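Local coordinates for C24 protein (Bizionia argentinensis JUB59, PDB 6OV6), which probably forms the receptor-binding tip of the long tail fibre of a temperate bacteriophage, as a trimer that binds manganese ions, at residues 38-43 with 115-120; 134-139 with 268-273; 184-189 with 258-263; 196-201 with 247-252; 205-210 with 220-225. One frame throughout, in Å; residues are numbered along the deposited sequence.

Contact 1 of 5, residues 38-43 with 115-120; sequences NKAIIK and AKLTTL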
# COMPACT_ATOMS: atom_id res chain seq x y z
N ASN A 38 -39.19 6.34 -2.87
CA ASN A 38 -40.38 5.61 -3.34
C ASN A 38 -40.27 4.09 -3.14
O ASN A 38 -39.19 3.52 -3.32
CB ASN A 38 -40.67 5.96 -4.79
CG ASN A 38 -42.08 5.59 -5.21
OD1 ASN A 38 -43.03 5.59 -4.42
ND2 ASN A 38 -42.22 5.21 -6.47
N LYS A 39 -41.40 3.46 -2.76
CA LYS A 39 -41.51 2.00 -2.52
C LYS A 39 -40.61 1.52 -1.40
O LYS A 39 -40.02 0.44 -1.46
CB LYS A 39 -41.35 1.17 -3.83
CG LYS A 39 -42.46 1.46 -4.84
CD LYS A 39 -42.13 0.87 -6.21
CE LYS A 39 -43.05 1.45 -7.26
NZ LYS A 39 -42.65 1.02 -8.63
N ALA A 40 -40.59 2.29 -0.32
CA ALA A 40 -39.81 1.92 0.83
C ALA A 40 -40.69 1.20 1.81
O ALA A 40 -41.89 1.50 1.94
CB ALA A 40 -39.26 3.17 1.50
N ILE A 41 -40.09 0.25 2.51
CA ILE A 41 -40.66 -0.39 3.67
C ILE A 41 -40.19 0.52 4.81
O ILE A 41 -38.98 0.62 5.06
CB ILE A 41 -40.18 -1.85 3.87
CG1 ILE A 41 -40.72 -2.76 2.73
CG2 ILE A 41 -40.63 -2.33 5.28
CD1 ILE A 41 -40.12 -4.17 2.67
N ILE A 42 -41.13 1.22 5.44
CA ILE A 42 -40.82 2.17 6.51
C ILE A 42 -40.62 1.41 7.82
O ILE A 42 -39.67 1.69 8.56
CB ILE A 42 -41.96 3.24 6.64
CG1 ILE A 42 -42.21 4.03 5.31
CG2 ILE A 42 -41.74 4.17 7.87
CD1 ILE A 42 -41.08 4.95 4.79
N LYS A 43 -41.53 0.48 8.12
CA LYS A 43 -41.54 -0.30 9.34
C LYS A 43 -42.16 -1.67 9.09
O LYS A 43 -43.06 -1.79 8.25
CB LYS A 43 -42.35 0.49 10.39
CG LYS A 43 -42.23 -0.03 11.82
CD LYS A 43 -43.15 0.76 12.75
CE LYS A 43 -43.24 0.13 14.12
NZ LYS A 43 -41.93 0.19 14.85
N ALA A 115 -38.04 -1.89 -0.84
CA ALA A 115 -36.77 -2.09 -0.14
C ALA A 115 -36.85 -1.83 1.35
O ALA A 115 -37.49 -0.88 1.79
CB ALA A 115 -35.69 -1.23 -0.78
N LYS A 116 -36.17 -2.67 2.12
CA LYS A 116 -36.06 -2.50 3.56
C LYS A 116 -34.91 -1.48 3.74
O LYS A 116 -34.00 -1.45 2.90
CB LYS A 116 -35.71 -3.84 4.23
CG LYS A 116 -36.07 -3.92 5.70
CD LYS A 116 -37.47 -4.51 5.91
CE LYS A 116 -37.78 -4.66 7.38
NZ LYS A 116 -38.23 -3.38 7.99
N LEU A 117 -34.96 -0.64 4.76
CA LEU A 117 -33.91 0.37 4.91
C LEU A 117 -32.99 0.16 6.09
O LEU A 117 -33.38 -0.46 7.07
CB LEU A 117 -34.56 1.76 5.04
CG LEU A 117 -35.65 2.10 4.03
CD1 LEU A 117 -36.57 3.14 4.59
CD2 LEU A 117 -35.05 2.46 2.67
N THR A 118 -31.77 0.74 6.00
CA THR A 118 -30.86 0.81 7.12
C THR A 118 -31.30 2.09 7.84
O THR A 118 -31.55 3.11 7.18
CB THR A 118 -29.40 0.91 6.66
OG1 THR A 118 -29.06 -0.31 5.99
CG2 THR A 118 -28.45 1.14 7.80
N THR A 119 -31.38 2.05 9.17
CA THR A 119 -31.85 3.21 9.93
C THR A 119 -30.82 4.34 9.93
O THR A 119 -29.63 4.08 9.73
CB THR A 119 -32.18 2.82 11.37
OG1 THR A 119 -30.96 2.43 12.00
CG2 THR A 119 -33.24 1.70 11.47
N LEU A 120 -31.27 5.56 10.23
CA LEU A 120 -30.35 6.68 10.35
C LEU A 120 -29.41 6.47 11.54
O LEU A 120 -28.26 6.88 11.47
CB LEU A 120 -31.11 7.99 10.50
CG LEU A 120 -31.57 8.60 9.20
CD1 LEU A 120 -32.69 9.60 9.45
CD2 LEU A 120 -30.38 9.27 8.44
O HOH W 1 -37.23 -0.91 6.38
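Ile41 and Lys39 hold the backbone of Ala115 between them, and this is where the contact is tight. The amide N of Ile41 donates to Ala115 O at 2.9 Å in a nearly straight bond, while Ala115 N reaches back to Lys39 O at 3.1 Å. Beside these bonds Leu117 turns its CD1 branch inward. That methyl sits 3.5 Å from Ile41 O and also meets the CB of Ala40, so it fills the corner between a carbonyl and a small side chain; Ala36 of the same chain and Leu35 of the second subunit pack on the same leucine. The two bonds make a short parallel pairing of strands 40-42 and 115-116, at the margin of the mixed sheet in the N-terminal part of the chain. On its other flank, 40-42 runs antiparallel to strand 51-59, with bulges opposite Tyr58 and Val56. The opposite face of the pairing is looser. Here Lys116 extends with CG anti to its backbone N (chi1 -158°) and then bends, laying its CD and NZ obliquely across the CG2 branch of Ile41, with NZ 3.8 Å from that methyl. Its ammonium donates to Gly44 O. Between the strands, a water donates to Ile41 O at 2.7 Å and accepts from Leu117 N and Lys116 NZ, bridging the gap where direct strand bonding gives out.

Contact 2 of 5, residues 134-139 with 268-273; sequences PQLYSG and YTLAYI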
# COMPACT_ATOMS: atom_id res chain seq x y z
N PRO A 134 -9.32 9.23 5.81
CA PRO A 134 -8.88 9.44 4.42
C PRO A 134 -9.58 8.45 3.45
O PRO A 134 -9.87 7.30 3.83
CB PRO A 134 -7.36 9.20 4.47
CG PRO A 134 -6.99 9.49 5.93
CD PRO A 134 -8.17 8.94 6.70
N GLN A 135 -9.88 8.92 2.24
CA GLN A 135 -10.55 8.15 1.19
C GLN A 135 -9.76 8.17 -0.10
O GLN A 135 -9.19 9.20 -0.47
CB GLN A 135 -11.96 8.73 0.89
CG GLN A 135 -12.98 8.53 2.00
CD GLN A 135 -13.33 7.07 2.17
OE1 GLN A 135 -13.43 6.30 1.20
NE2 GLN A 135 -13.48 6.65 3.39
N LEU A 136 -9.82 7.04 -0.84
CA LEU A 136 -9.24 6.94 -2.19
C LEU A 136 -10.14 7.69 -3.17
O LEU A 136 -11.36 7.64 -3.05
CB LEU A 136 -9.13 5.48 -2.62
CG LEU A 136 -8.14 4.66 -1.84
CD1 LEU A 136 -8.29 3.19 -2.22
CD2 LEU A 136 -6.71 5.15 -2.10
N TYR A 137 -9.52 8.45 -4.09
CA TYR A 137 -10.28 9.28 -5.03
C TYR A 137 -9.64 9.23 -6.40
O TYR A 137 -8.43 9.44 -6.53
CB TYR A 137 -10.36 10.72 -4.47
CG TYR A 137 -11.05 11.74 -5.36
CD1 TYR A 137 -12.44 11.75 -5.51
CD2 TYR A 137 -10.32 12.74 -6.00
CE1 TYR A 137 -13.08 12.71 -6.29
CE2 TYR A 137 -10.94 13.71 -6.78
CZ TYR A 137 -12.32 13.70 -6.92
OH TYR A 137 -12.92 14.68 -7.67
N SER A 138 -10.45 8.91 -7.40
CA SER A 138 -10.00 8.78 -8.80
C SER A 138 -10.68 9.82 -9.72
O SER A 138 -10.48 9.80 -10.93
CB SER A 138 -10.23 7.38 -9.32
OG SER A 138 -11.60 7.02 -9.26
N GLY A 139 -11.48 10.71 -9.12
CA GLY A 139 -12.17 11.77 -9.85
C GLY A 139 -11.22 12.91 -10.16
O GLY A 139 -10.01 12.79 -9.91
N TYR A 268 0.03 2.48 -8.45
CA TYR A 268 -1.04 3.15 -9.20
C TYR A 268 -1.40 4.40 -8.39
O TYR A 268 -1.72 4.31 -7.19
CB TYR A 268 -2.25 2.21 -9.32
CG TYR A 268 -3.23 2.61 -10.40
CD1 TYR A 268 -3.33 1.89 -11.59
CD2 TYR A 268 -4.08 3.70 -10.23
CE1 TYR A 268 -4.27 2.24 -12.57
CE2 TYR A 268 -5.00 4.07 -11.21
CZ TYR A 268 -5.06 3.36 -12.40
OH TYR A 268 -5.98 3.72 -13.36
N THR A 269 -1.33 5.58 -9.04
CA THR A 269 -1.57 6.84 -8.36
C THR A 269 -3.07 7.13 -8.20
O THR A 269 -3.81 7.20 -9.18
CB THR A 269 -0.86 8.02 -9.09
OG1 THR A 269 0.52 7.72 -9.28
CG2 THR A 269 -1.01 9.34 -8.33
N LEU A 270 -3.49 7.34 -6.96
CA LEU A 270 -4.83 7.78 -6.61
C LEU A 270 -4.67 8.93 -5.61
O LEU A 270 -3.68 8.98 -4.88
CB LEU A 270 -5.68 6.65 -5.99
CG LEU A 270 -6.01 5.44 -6.88
CD1 LEU A 270 -6.83 4.40 -6.09
CD2 LEU A 270 -6.81 5.85 -8.13
N ALA A 271 -5.66 9.82 -5.52
CA ALA A 271 -5.57 10.88 -4.54
C ALA A 271 -6.18 10.41 -3.22
O ALA A 271 -7.17 9.68 -3.21
CB ALA A 271 -6.31 12.11 -5.04
N TYR A 272 -5.58 10.84 -2.11
CA TYR A 272 -6.10 10.65 -0.76
C TYR A 272 -6.79 11.96 -0.40
O TYR A 272 -6.16 13.03 -0.37
CB TYR A 272 -5.02 10.33 0.26
CG TYR A 272 -4.55 8.90 0.14
CD1 TYR A 272 -5.37 7.85 0.52
CD2 TYR A 272 -3.31 8.60 -0.42
CE1 TYR A 272 -4.97 6.53 0.37
CE2 TYR A 272 -2.89 7.27 -0.58
CZ TYR A 272 -3.74 6.24 -0.21
OH TYR A 272 -3.42 4.92 -0.39
N ILE A 273 -8.10 11.89 -0.19
CA ILE A 273 -8.89 13.08 0.18
C ILE A 273 -9.56 12.82 1.52
O ILE A 273 -9.69 11.67 1.95
CB ILE A 273 -9.90 13.51 -0.91
CG1 ILE A 273 -11.03 12.45 -1.14
CG2 ILE A 273 -9.19 13.98 -2.22
CD1 ILE A 273 -12.21 12.94 -2.03
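Tyr137 swings its CG anti to the backbone N (chi1 177°), and Ile273 places CG1 between its own N and carbonyl carbon (chi1 66°); together these rotations bring the isoleucine's CD1 methyl against the start of the phenol ring. CD1 lies 3.7 Å from the CD1 atom of Tyr137, and the two side chains meet at a slant. Ala271 comes to the ring from another direction, its CB near the ring plane at the edge, 4.2 Å from Tyr137 CD2. One face of the same ring is covered by the backbone N of Gly139, over its centre, and the hydroxyl is tied to Ser140 O, so both the ring and its hydroxyl are held. On the other face of the sheet Leu136 and Tyr272 run side by side in the same direction. The CD2 branch of Leu136 presses on Tyr272 CE1 at 3.3 Å, a close approach, and meets the CD1 methyl of Leu270 as well. Backbone bonds set this spacing: Gln135 N to Ile273 O at 2.8 Å and Ile273 N to Gln135 O at 2.9 Å form one reciprocal pair. Ala271 N donates to Tyr137 O at 3.0 Å, while the return bond from Tyr137 N to Ala271 O is weak. The amide of Gln135 leaves the contact to bond Gln135 of both other subunits, and Tyr272 packs on Leu136 of the third. The whole pairs outermost strand 135-137 antiparallel with strand 267-275, in a sheet that has three strands within this chain and runs on into the second subunit through residues 268-270.

Contact 3 of 5, residues 184-189 with 258-263; sequences TKKVTP and GNQQDN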
# COMPACT_ATOMS: atom_id res chain seq x y z
N THR A 184 12.36 4.31 1.10
CA THR A 184 13.07 5.13 0.10
C THR A 184 12.61 4.71 -1.28
O THR A 184 12.33 3.53 -1.50
CB THR A 184 14.62 4.96 0.18
OG1 THR A 184 14.96 3.59 -0.01
CG2 THR A 184 15.20 5.45 1.49
N LYS A 185 12.54 5.68 -2.20
CA LYS A 185 12.11 5.41 -3.57
C LYS A 185 13.19 4.54 -4.29
O LYS A 185 12.85 3.65 -5.07
CB LYS A 185 11.93 6.75 -4.29
CG LYS A 185 11.29 6.69 -5.66
CD LYS A 185 11.09 8.09 -6.29
CE LYS A 185 9.96 8.92 -5.67
NZ LYS A 185 9.51 10.06 -6.56
N LYS A 186 14.48 4.85 -4.01
CA LYS A 186 15.66 4.19 -4.59
C LYS A 186 16.52 3.56 -3.51
O LYS A 186 16.58 4.06 -2.39
CB LYS A 186 16.53 5.23 -5.33
CG LYS A 186 15.86 6.04 -6.47
CD LYS A 186 15.35 5.22 -7.61
CE LYS A 186 14.65 6.14 -8.59
NZ LYS A 186 14.55 5.55 -9.95
N VAL A 187 17.26 2.51 -3.87
CA VAL A 187 18.21 1.83 -2.97
C VAL A 187 19.39 1.33 -3.81
O VAL A 187 19.20 1.04 -4.98
CB VAL A 187 17.50 0.69 -2.20
CG1 VAL A 187 17.05 -0.48 -3.10
CG2 VAL A 187 18.23 0.24 -0.95
N THR A 188 20.57 1.24 -3.21
CA THR A 188 21.76 0.73 -3.91
C THR A 188 22.24 -0.51 -3.16
O THR A 188 22.61 -0.40 -1.98
CB THR A 188 22.84 1.82 -4.04
OG1 THR A 188 22.32 2.89 -4.79
CG2 THR A 188 24.12 1.30 -4.72
N PRO A 189 22.28 -1.70 -3.81
CA PRO A 189 22.79 -2.89 -3.11
C PRO A 189 24.27 -2.73 -2.79
O PRO A 189 25.01 -2.06 -3.52
CB PRO A 189 22.56 -4.03 -4.12
CG PRO A 189 22.58 -3.36 -5.43
CD PRO A 189 21.87 -2.04 -5.18
N GLY A 258 27.60 -1.14 -6.17
CA GLY A 258 26.27 -1.44 -6.69
C GLY A 258 25.69 -0.36 -7.58
O GLY A 258 26.08 0.81 -7.49
N ASN A 259 24.73 -0.75 -8.45
CA ASN A 259 23.99 0.20 -9.28
C ASN A 259 22.69 0.50 -8.53
O ASN A 259 22.12 -0.41 -7.94
CB ASN A 259 23.64 -0.41 -10.63
CG ASN A 259 24.85 -0.67 -11.49
OD1 ASN A 259 25.00 -1.75 -12.09
ND2 ASN A 259 25.75 0.28 -11.54
N GLN A 260 22.22 1.74 -8.58
CA GLN A 260 20.96 2.14 -7.93
C GLN A 260 19.78 1.37 -8.57
O GLN A 260 19.77 1.13 -9.77
CB GLN A 260 20.75 3.64 -8.07
CG GLN A 260 19.53 4.16 -7.27
CD GLN A 260 19.54 5.67 -7.24
OE1 GLN A 260 19.29 6.32 -8.26
NE2 GLN A 260 19.87 6.24 -6.09
N GLN A 261 18.81 0.98 -7.75
CA GLN A 261 17.63 0.28 -8.24
C GLN A 261 16.37 0.94 -7.66
O GLN A 261 16.45 1.67 -6.66
CB GLN A 261 17.70 -1.22 -7.93
CG GLN A 261 17.64 -1.56 -6.48
CD GLN A 261 18.02 -3.01 -6.20
OE1 GLN A 261 18.94 -3.57 -6.79
NE2 GLN A 261 17.32 -3.63 -5.27
N ASP A 262 15.25 0.75 -8.33
CA ASP A 262 13.96 1.31 -7.94
C ASP A 262 13.32 0.36 -6.90
O ASP A 262 13.08 -0.82 -7.16
CB ASP A 262 13.07 1.51 -9.17
CG ASP A 262 11.85 2.38 -8.93
OD1 ASP A 262 11.26 2.28 -7.83
OD2 ASP A 262 11.47 3.14 -9.84
N ASN A 263 13.10 0.90 -5.69
CA ASN A 263 12.61 0.13 -4.55
C ASN A 263 11.08 -0.07 -4.56
O ASN A 263 10.54 -0.76 -3.69
CB ASN A 263 13.06 0.83 -3.27
CG ASN A 263 13.26 -0.07 -2.09
OD1 ASN A 263 13.42 -1.29 -2.21
ND2 ASN A 263 13.27 0.52 -0.94
O HOH W 2 12.87 3.77 -12.03
O HOH W 3 20.21 4.51 -3.65
O HOH W 4 27.43 -0.73 -3.33
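Val187 and Gln261 exchange two backbone hydrogen bonds, Val187 N to Gln261 O at 3.0 Å and Gln261 N to Val187 O at 2.8 Å, as an antiparallel hydrogen-bonded pair. Next along, Asn263 N donates to Lys185 O at 2.8 Å. The Asn263 side chain adds a further bond, ND2 to Thr184 O at 3.2 Å, with the acceptor close to the amide plane; ND2 also donates to Asp262 O of the third subunit. Further out, a long salt bridge runs from Lys186 NZ to Asp262 OD2 at 3.9 Å. A water donates to OD2 and takes a weak bond from NZ. The carboxylate is also paired with Arg264. The Gln260 side chain, extended beyond CG, crosses that of Lys186 at about a right angle, its amide lying against CB and CG. On the other face Val187 CG1 rests beside Gln261 CG at 3.6 Å. Past the paired residues, Pro189 CD meets Asn259 O at 3.2 Å. Waters link Thr188 OG1 with Gln260 NE2, and Pro189 O with Gly258 N. Backbone bonds thus carry this pairing, two-stranded within the chain; the partly water-mediated Lys186-Asp262 pair is probably a lesser, solvent-side contribution, while Asn263 ties in the third subunit.

Contact 4 of 5, residues 196-201 with 247-252; sequences RSINVT and LTSTPH. With MN (manganese (II) ion), chain D.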
# COMPACT_ATOMS: atom_id res chain seq x y z
N ARG A 196 41.13 -14.21 -1.54
CA ARG A 196 41.64 -15.46 -2.11
C ARG A 196 43.07 -15.29 -2.59
O ARG A 196 43.48 -14.19 -2.98
CB ARG A 196 40.77 -15.97 -3.28
CG ARG A 196 39.27 -16.12 -2.96
CD ARG A 196 38.87 -17.53 -2.54
NE ARG A 196 37.46 -17.60 -2.12
CZ ARG A 196 36.48 -18.08 -2.87
NH1 ARG A 196 36.73 -18.58 -4.08
NH2 ARG A 196 35.23 -18.10 -2.41
N SER A 197 43.82 -16.41 -2.54
CA SER A 197 45.21 -16.53 -3.04
C SER A 197 45.17 -17.44 -4.25
O SER A 197 44.27 -18.28 -4.36
CB SER A 197 46.11 -17.17 -1.99
OG SER A 197 46.50 -16.22 -1.02
N ILE A 198 46.15 -17.31 -5.14
CA ILE A 198 46.27 -18.19 -6.29
C ILE A 198 47.63 -18.87 -6.18
O ILE A 198 48.49 -18.43 -5.42
CB ILE A 198 46.05 -17.50 -7.68
CG1 ILE A 198 46.94 -16.26 -7.93
CG2 ILE A 198 44.56 -17.19 -7.95
CD1 ILE A 198 48.34 -16.57 -8.51
N ASN A 199 47.81 -19.96 -6.93
CA ASN A 199 49.08 -20.66 -7.03
C ASN A 199 49.57 -20.52 -8.45
O ASN A 199 48.77 -20.50 -9.39
CB ASN A 199 48.95 -22.16 -6.70
CG ASN A 199 48.95 -22.49 -5.22
OD1 ASN A 199 49.21 -21.65 -4.35
ND2 ASN A 199 48.82 -23.77 -4.93
N VAL A 200 50.90 -20.43 -8.62
CA VAL A 200 51.52 -20.36 -9.94
C VAL A 200 52.77 -21.25 -9.91
O VAL A 200 53.41 -21.36 -8.86
CB VAL A 200 51.78 -18.87 -10.37
CG1 VAL A 200 52.89 -18.19 -9.55
CG2 VAL A 200 52.05 -18.77 -11.85
N THR A 201 53.07 -21.93 -11.01
CA THR A 201 54.26 -22.80 -11.10
C THR A 201 55.27 -22.16 -12.02
O THR A 201 54.98 -21.96 -13.20
CB THR A 201 53.90 -24.23 -11.54
OG1 THR A 201 52.97 -24.76 -10.60
CG2 THR A 201 55.15 -25.15 -11.65
N LEU A 247 54.33 -21.69 -6.30
CA LEU A 247 54.28 -20.59 -5.34
C LEU A 247 52.86 -20.17 -5.01
O LEU A 247 51.99 -20.30 -5.85
CB LEU A 247 55.02 -19.38 -5.96
CG LEU A 247 56.45 -19.64 -6.51
CD1 LEU A 247 56.97 -18.42 -7.23
CD2 LEU A 247 57.41 -20.06 -5.41
N THR A 248 52.65 -19.61 -3.80
CA THR A 248 51.34 -19.09 -3.40
C THR A 248 51.42 -17.57 -3.32
O THR A 248 52.35 -17.03 -2.72
CB THR A 248 50.85 -19.69 -2.07
OG1 THR A 248 50.84 -21.12 -2.22
CG2 THR A 248 49.42 -19.16 -1.67
N SER A 249 50.45 -16.92 -3.92
CA SER A 249 50.36 -15.47 -3.92
C SER A 249 49.89 -14.94 -2.58
O SER A 249 49.44 -15.69 -1.71
CB SER A 249 49.39 -15.01 -5.01
OG SER A 249 48.03 -15.13 -4.61
N THR A 250 49.98 -13.62 -2.44
CA THR A 250 49.43 -12.86 -1.33
C THR A 250 47.89 -12.86 -1.56
O THR A 250 47.47 -12.90 -2.72
CB THR A 250 49.94 -11.42 -1.41
OG1 THR A 250 49.58 -10.87 -2.68
CG2 THR A 250 51.45 -11.32 -1.16
N PRO A 251 47.06 -12.80 -0.50
CA PRO A 251 45.58 -12.76 -0.73
C PRO A 251 45.12 -11.48 -1.39
O PRO A 251 45.81 -10.46 -1.34
CB PRO A 251 44.97 -12.87 0.68
CG PRO A 251 46.12 -13.17 1.62
CD PRO A 251 47.39 -12.70 0.94
N HIS A 252 43.95 -11.52 -2.02
CA HIS A 252 43.36 -10.31 -2.59
C HIS A 252 41.84 -10.43 -2.54
O HIS A 252 41.30 -11.53 -2.52
CB HIS A 252 43.80 -10.08 -4.06
CG HIS A 252 43.02 -10.91 -5.03
ND1 HIS A 252 43.23 -12.28 -5.14
CD2 HIS A 252 42.02 -10.55 -5.87
CE1 HIS A 252 42.37 -12.69 -6.05
NE2 HIS A 252 41.60 -11.69 -6.50
MN MN D . 39.82 -11.93 -7.88
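Asn199 and Thr248 cross obliquely on one face of a short antiparallel ribbon, strands 199-202 and 245-248, in the shaft of the trimeric fibre. Thr248 OG1 donates to Asn199 OD1 at 2.7 Å, tilted from the plane of the amide carbonyl. Val200 and Leu247, on the other face, exchange backbone bonds, the one from Leu247 N to Val200 O measuring 2.7 Å. Beyond them Ser249 points toward Ile198 and works in both directions: its hydroxyl lies between its own N and carbonyl carbon (chi1 80°), where OG accepts the N-H of Ile198 at 2.9 Å in an almost straight bond and donates to Thr250 O. The CB of Ser249 also touches the end of Ile198, which packs on Ile198 and Ser249 of neighbouring subunits. After this the register slips by one residue, and a separate bridge joins Arg196 to His252. Arg196 N donates to His252 O, and Arg196 O takes the N-H of His252 in return. The same carbonyl receives a second, weak bond from ring atom ND1 at 2.9 Å, which may help set the rotation of the imidazole and leaves its opposite nitrogen for metal. The guanidinium of Arg196 turns away to Asp194. His252 and His254 of all three subunits supply the six ligands of the manganese ion, and in this chain His252 NE2 sits 2.3 Å from it.

Contact 5 of 5, residues 205-210 with 220-225; sequences DGWSTF and GRIVVG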
# COMPACT_ATOMS: atom_id res chain seq x y z
N ASP A 205 62.53 -24.89 -17.03
CA ASP A 205 62.75 -25.04 -18.47
C ASP A 205 61.94 -24.06 -19.29
O ASP A 205 60.97 -23.48 -18.78
CB ASP A 205 62.43 -26.48 -18.92
CG ASP A 205 63.40 -27.53 -18.39
OD1 ASP A 205 64.43 -27.15 -17.83
OD2 ASP A 205 63.08 -28.73 -18.48
N GLY A 206 62.33 -23.93 -20.57
CA GLY A 206 61.65 -23.13 -21.58
C GLY A 206 61.98 -21.67 -21.63
O GLY A 206 61.22 -20.89 -22.21
N TRP A 207 63.13 -21.26 -21.05
CA TRP A 207 63.52 -19.85 -21.01
C TRP A 207 64.16 -19.38 -22.32
O TRP A 207 64.52 -18.21 -22.44
CB TRP A 207 64.47 -19.61 -19.84
CG TRP A 207 63.77 -19.72 -18.51
CD1 TRP A 207 63.51 -20.87 -17.82
CD2 TRP A 207 63.21 -18.65 -17.75
NE1 TRP A 207 62.81 -20.57 -16.67
CE2 TRP A 207 62.65 -19.21 -16.58
CE3 TRP A 207 63.15 -17.25 -17.93
CZ2 TRP A 207 62.01 -18.42 -15.60
CZ3 TRP A 207 62.53 -16.47 -16.95
CH2 TRP A 207 61.96 -17.06 -15.81
N SER A 208 64.33 -20.30 -23.29
CA SER A 208 64.96 -20.04 -24.60
C SER A 208 66.39 -19.50 -24.35
O SER A 208 66.91 -19.60 -23.23
CB SER A 208 64.11 -19.08 -25.44
OG SER A 208 64.64 -18.91 -26.74
N THR A 209 67.04 -18.97 -25.38
CA THR A 209 68.40 -18.45 -25.27
C THR A 209 68.50 -17.16 -26.06
O THR A 209 67.69 -16.92 -26.98
CB THR A 209 69.44 -19.48 -25.78
OG1 THR A 209 69.28 -19.69 -27.19
CG2 THR A 209 69.42 -20.81 -25.03
N PHE A 210 69.50 -16.35 -25.74
CA PHE A 210 69.84 -15.15 -26.46
C PHE A 210 71.36 -15.14 -26.61
O PHE A 210 72.08 -15.49 -25.65
CB PHE A 210 69.37 -13.89 -25.73
CG PHE A 210 69.95 -12.63 -26.33
CD1 PHE A 210 69.52 -12.16 -27.58
CD2 PHE A 210 71.02 -11.97 -25.71
CE1 PHE A 210 70.08 -11.02 -28.15
CE2 PHE A 210 71.60 -10.84 -26.30
CZ PHE A 210 71.14 -10.38 -27.52
N GLY A 220 72.53 -9.38 -14.03
CA GLY A 220 71.23 -9.68 -13.44
C GLY A 220 70.25 -10.45 -14.32
O GLY A 220 69.07 -10.61 -13.97
N ARG A 221 70.71 -10.91 -15.49
CA ARG A 221 69.90 -11.70 -16.42
C ARG A 221 70.16 -13.17 -16.15
O ARG A 221 71.32 -13.58 -16.10
CB ARG A 221 70.24 -11.35 -17.90
CG ARG A 221 69.64 -12.34 -18.91
CD ARG A 221 69.79 -11.87 -20.36
NE ARG A 221 68.96 -10.68 -20.60
CZ ARG A 221 69.02 -9.94 -21.71
NH1 ARG A 221 69.89 -10.22 -22.67
NH2 ARG A 221 68.20 -8.92 -21.86
N ILE A 222 69.07 -13.98 -16.07
CA ILE A 222 69.17 -15.43 -15.83
C ILE A 222 70.05 -16.12 -16.86
O ILE A 222 69.90 -15.87 -18.05
CB ILE A 222 67.77 -16.11 -15.76
CG1 ILE A 222 66.97 -15.61 -14.54
CG2 ILE A 222 67.90 -17.67 -15.74
CD1 ILE A 222 65.45 -16.06 -14.52
N VAL A 223 70.98 -16.97 -16.38
CA VAL A 223 71.84 -17.76 -17.26
C VAL A 223 71.21 -19.12 -17.43
O VAL A 223 70.72 -19.69 -16.45
CB VAL A 223 73.31 -17.81 -16.71
CG1 VAL A 223 74.15 -18.88 -17.42
CG2 VAL A 223 73.96 -16.43 -16.82
N VAL A 224 71.24 -19.64 -18.68
CA VAL A 224 70.67 -20.95 -19.00
C VAL A 224 71.68 -21.84 -19.69
O VAL A 224 72.73 -21.37 -20.13
CB VAL A 224 69.36 -20.82 -19.85
CG1 VAL A 224 68.25 -20.11 -19.08
CG2 VAL A 224 69.62 -20.14 -21.18
N GLY A 225 71.34 -23.12 -19.84
CA GLY A 225 72.15 -24.05 -20.63
C GLY A 225 72.01 -23.73 -22.11
O GLY A 225 70.98 -23.19 -22.53
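The Trp207 indole takes the CD1 methyl of Ile222 over one face of its six-membered ring, offset toward the rim. CD1 is 4.1 Å from the ring centroid and 22° off the ring normal, a CH-pi contact that comes nearest at Trp207 CZ3 and CH2. The ring's NE1 is bonded to Pro203 O, and Arg245 of the third subunit makes a cation-pi contact with the indole. Phe210 meets the guanidinium of Arg221: the two planes stand 83° apart, with Arg221 NH1 3.7 Å from Phe210 CD2. Arg221 NE is held in a salt bridge to Asp205 of the third subunit. No hydrogen bond spans the segments: 205-210, a loop after strand 199-202, folds against strand 223-225 and the residues leading into it, toward the far end of the elongated chain. Val224 pairs antiparallel with a strand of the third subunit, so the sheet runs on across the interface. Its CG1 lies anti to the carbonyl carbon (chi1 -64°) and touches Trp207 CB at 3.9 Å, while CG2 meets Ser208 O at 3.4 Å and the methyl of Thr209. Thr209 CG2 also reaches Gly225 O at 3.8 Å.

From the N terminus, contact 1 comes first and closes on its own, pairing strand 40-42 with strand 115-116 and closing a loop of 71 residues that holds most of the N-terminal sheet. The chain then passes through helix 120-125 to contact 2, which opens at 134-139 and shuts only at 268-273, close to the C terminus. Everything farther out lies within that span: contact 3 encloses contact 4, which encloses contact 5. Contact 5 closes a loop of only nine residues on the way out, and the chain returns through 245-248 and 256-262 to complete contacts 4 and 3. None of the contacts cross. Contacts 1 and 5 have centres about 110 Å apart, and all five also touch the third subunit.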